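Local coordinates for protein methylenetetrahydrofolate--tRNA-(uracil-5-)-methyltransferase TrmFO (Thermus thermophilus, PDB 3G5S) that probably catalyses the FAD- and folate-dependent methylation of uridine 54 in tRNA to 5-methyluridine, with methylenetetrahydrofolate as the carbon source, at residues 7-12 with 29-34. Numbering follows the deposited sequence.
Sequences VGAGLA and LFEMRP. With FAD (flavin-adenine dinucleotide), chain B.
Leu29 lays both methyl branches against Ala9, its CD2 3.9 Å from CB of Ala9. Phe30 pairs in parallel with Val7, whose CG2 meets the ring obliquely, and the carbonyl O of Phe30 accepts a hydrogen bond from N of Gly8 at 2.8 Å. Glu31 turns its carboxylate to the dinucleotide: with CG anti to the backbone N (chi1 176°) and a bend at chi2, OE2 accepts a bond from N of Ala9 (2.8 Å) nearly along its C-O axis. OE2 also accepts one from the ribose hydroxyl O3B, and OE1 one from O2B of FAD at 2.7 Å and, through its anti lone pair, another from the backbone N-H of Arg33. An alanine here would probably leave both ribose hydroxyls without their carboxylate acceptor and the Ala9 amide without its mate. Met32, present as selenomethionine, lays its SE over the adenine face, 3.7 Å from C5A of FAD. Arg33 reaches O3B of FAD with NE and NH2, both at 2.9 Å, its NH1 held by the carbonyls of Thr43 and Arg45. With the Ala12 amide on phosphate O2P, this is the beta-alpha-beta unit of a Rossmann-type fold, its GxGxxG turn facing the acidic residue after the second strand.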
# COMPACT_ATOMS: atom_id res chain seq x y z
N VAL A 7 7.02 4.25 -17.49
CA VAL A 7 8.15 4.92 -16.89
C VAL A 7 8.53 4.23 -15.59
O VAL A 7 7.80 4.31 -14.60
CB VAL A 7 7.87 6.43 -16.65
CG1 VAL A 7 9.11 7.11 -16.11
CG2 VAL A 7 7.39 7.10 -17.94
N GLY A 8 9.67 3.56 -15.62
CA GLY A 8 10.16 2.78 -14.49
C GLY A 8 9.97 1.30 -14.75
O GLY A 8 8.85 0.86 -15.00
N ALA A 9 11.06 0.54 -14.69
CA ALA A 9 11.03 -0.90 -14.92
C ALA A 9 11.27 -1.68 -13.63
O ALA A 9 12.10 -2.59 -13.58
CB ALA A 9 12.04 -1.29 -15.98
N GLY A 10 10.55 -1.29 -12.58
CA GLY A 10 10.57 -2.03 -11.33
C GLY A 10 9.48 -3.08 -11.30
O GLY A 10 9.10 -3.64 -12.33
N LEU A 11 8.95 -3.35 -10.12
CA LEU A 11 7.90 -4.36 -9.98
C LEU A 11 6.64 -3.96 -10.76
O LEU A 11 6.09 -4.75 -11.54
CB LEU A 11 7.56 -4.57 -8.50
CG LEU A 11 8.45 -5.55 -7.72
CD1 LEU A 11 8.16 -7.00 -8.13
CD2 LEU A 11 9.94 -5.24 -7.84
N ALA A 12 6.18 -2.72 -10.56
CA ALA A 12 4.96 -2.25 -11.20
C ALA A 12 5.13 -2.06 -12.70
O ALA A 12 4.28 -2.48 -13.48
CB ALA A 12 4.48 -0.96 -10.56
N LEU A 29 9.54 1.32 -22.71
CA LEU A 29 9.81 1.14 -21.29
C LEU A 29 11.07 1.91 -20.93
O LEU A 29 12.15 1.60 -21.42
CB LEU A 29 10.00 -0.35 -20.99
CG LEU A 29 10.35 -0.74 -19.55
CD1 LEU A 29 9.24 -0.33 -18.60
CD2 LEU A 29 10.59 -2.24 -19.48
N PHE A 30 10.90 2.93 -20.09
CA PHE A 30 12.01 3.78 -19.66
C PHE A 30 12.56 3.29 -18.33
O PHE A 30 11.80 3.02 -17.40
CB PHE A 30 11.55 5.23 -19.47
CG PHE A 30 11.12 5.93 -20.73
CD1 PHE A 30 9.81 5.85 -21.17
CD2 PHE A 30 12.02 6.71 -21.44
CE1 PHE A 30 9.41 6.52 -22.31
CE2 PHE A 30 11.62 7.37 -22.58
CZ PHE A 30 10.32 7.28 -23.02
N GLU A 31 13.88 3.18 -18.25
CA GLU A 31 14.53 2.84 -17.00
C GLU A 31 15.86 3.57 -16.92
O GLU A 31 16.69 3.45 -17.82
CB GLU A 31 14.75 1.32 -16.90
CG GLU A 31 15.52 0.89 -15.66
CD GLU A 31 14.94 1.47 -14.39
OE1 GLU A 31 15.67 2.20 -13.68
OE2 GLU A 31 13.75 1.20 -14.09
N MSE A 32 16.06 4.32 -15.85
CA MSE A 32 17.29 5.10 -15.73
C MSE A 32 18.49 4.27 -15.26
O MSE A 32 19.64 4.65 -15.50
CB MSE A 32 17.06 6.29 -14.81
CG MSE A 32 16.83 5.94 -13.37
SE MSE A 32 16.41 7.52 -12.34
CE MSE A 32 16.41 6.71 -10.57
N ARG A 33 18.23 3.15 -14.59
CA ARG A 33 19.32 2.27 -14.19
C ARG A 33 19.89 1.59 -15.43
O ARG A 33 19.17 1.33 -16.38
CB ARG A 33 18.81 1.22 -13.20
CG ARG A 33 18.34 1.79 -11.88
CD ARG A 33 17.87 0.70 -10.93
NE ARG A 33 16.59 0.09 -11.31
CZ ARG A 33 16.45 -1.15 -11.78
NH1 ARG A 33 17.51 -1.92 -11.97
NH2 ARG A 33 15.24 -1.62 -12.06
N PRO A 34 21.19 1.26 -15.40
CA PRO A 34 22.12 1.39 -14.27
C PRO A 34 22.89 2.71 -14.22
O PRO A 34 23.56 2.96 -13.22
CB PRO A 34 23.11 0.25 -14.52
CG PRO A 34 23.16 0.13 -16.00
CD PRO A 34 21.79 0.51 -16.52
PA FAD B . 10.56 0.14 -7.97
O1A FAD B . 11.52 0.90 -7.10
O2A FAD B . 10.61 -1.36 -7.94
O5B FAD B . 10.70 0.58 -9.50
C5B FAD B . 10.78 1.94 -9.87
C4B FAD B . 11.73 2.03 -11.05
O4B FAD B . 11.67 3.34 -11.59
C3B FAD B . 13.18 1.79 -10.64
O3B FAD B . 13.77 0.80 -11.46
C2B FAD B . 13.85 3.15 -10.82
O2B FAD B . 15.21 3.10 -11.20
C1B FAD B . 13.00 3.77 -11.91
N9A FAD B . 12.92 5.24 -11.98
C8A FAD B . 12.69 6.12 -10.96
N7A FAD B . 12.60 7.36 -11.47
C5A FAD B . 12.76 7.28 -12.81
C6A FAD B . 12.76 8.22 -13.84
N6A FAD B . 12.40 9.49 -13.64
N1A FAD B . 12.96 7.78 -15.12
C2A FAD B . 13.17 6.46 -15.41
N3A FAD B . 13.17 5.51 -14.40
C4A FAD B . 12.97 5.94 -13.14
N1 FAD B . 8.60 -4.12 -0.36
C2 FAD B . 8.30 -5.36 0.14
O2 FAD B . 7.26 -5.93 -0.18
N3 FAD B . 9.19 -5.98 1.00
C4 FAD B . 10.38 -5.40 1.39
O4 FAD B . 11.15 -5.98 2.16
C4X FAD B . 10.67 -4.13 0.88
N5 FAD B . 11.84 -3.49 1.23
C5X FAD B . 12.12 -2.24 0.70
C6 FAD B . 13.31 -1.61 1.06
C7 FAD B . 13.61 -0.35 0.55
C7M FAD B . 14.90 0.33 0.94
C8 FAD B . 12.72 0.27 -0.32
C8M FAD B . 13.04 1.63 -0.87
C9 FAD B . 11.53 -0.36 -0.67
C9A FAD B . 11.22 -1.62 -0.17
N10 FAD B . 10.03 -2.25 -0.51
C10 FAD B . 9.78 -3.51 0.01
C1' FAD B . 8.83 -1.40 -0.86
C2' FAD B . 8.26 -1.66 -2.27
O2' FAD B . 7.37 -2.76 -2.29
C3' FAD B . 9.37 -1.83 -3.31
O3' FAD B . 10.04 -0.59 -3.38
C4' FAD B . 8.84 -2.19 -4.70
O4' FAD B . 9.95 -2.53 -5.51
C5' FAD B . 8.01 -1.07 -5.32
O5' FAD B . 7.79 -1.35 -6.69
P FAD B . 7.69 -0.13 -7.73
O1P FAD B . 6.64 0.84 -7.30
O2P FAD B . 7.56 -0.74 -9.08
O3P FAD B . 9.09 0.64 -7.57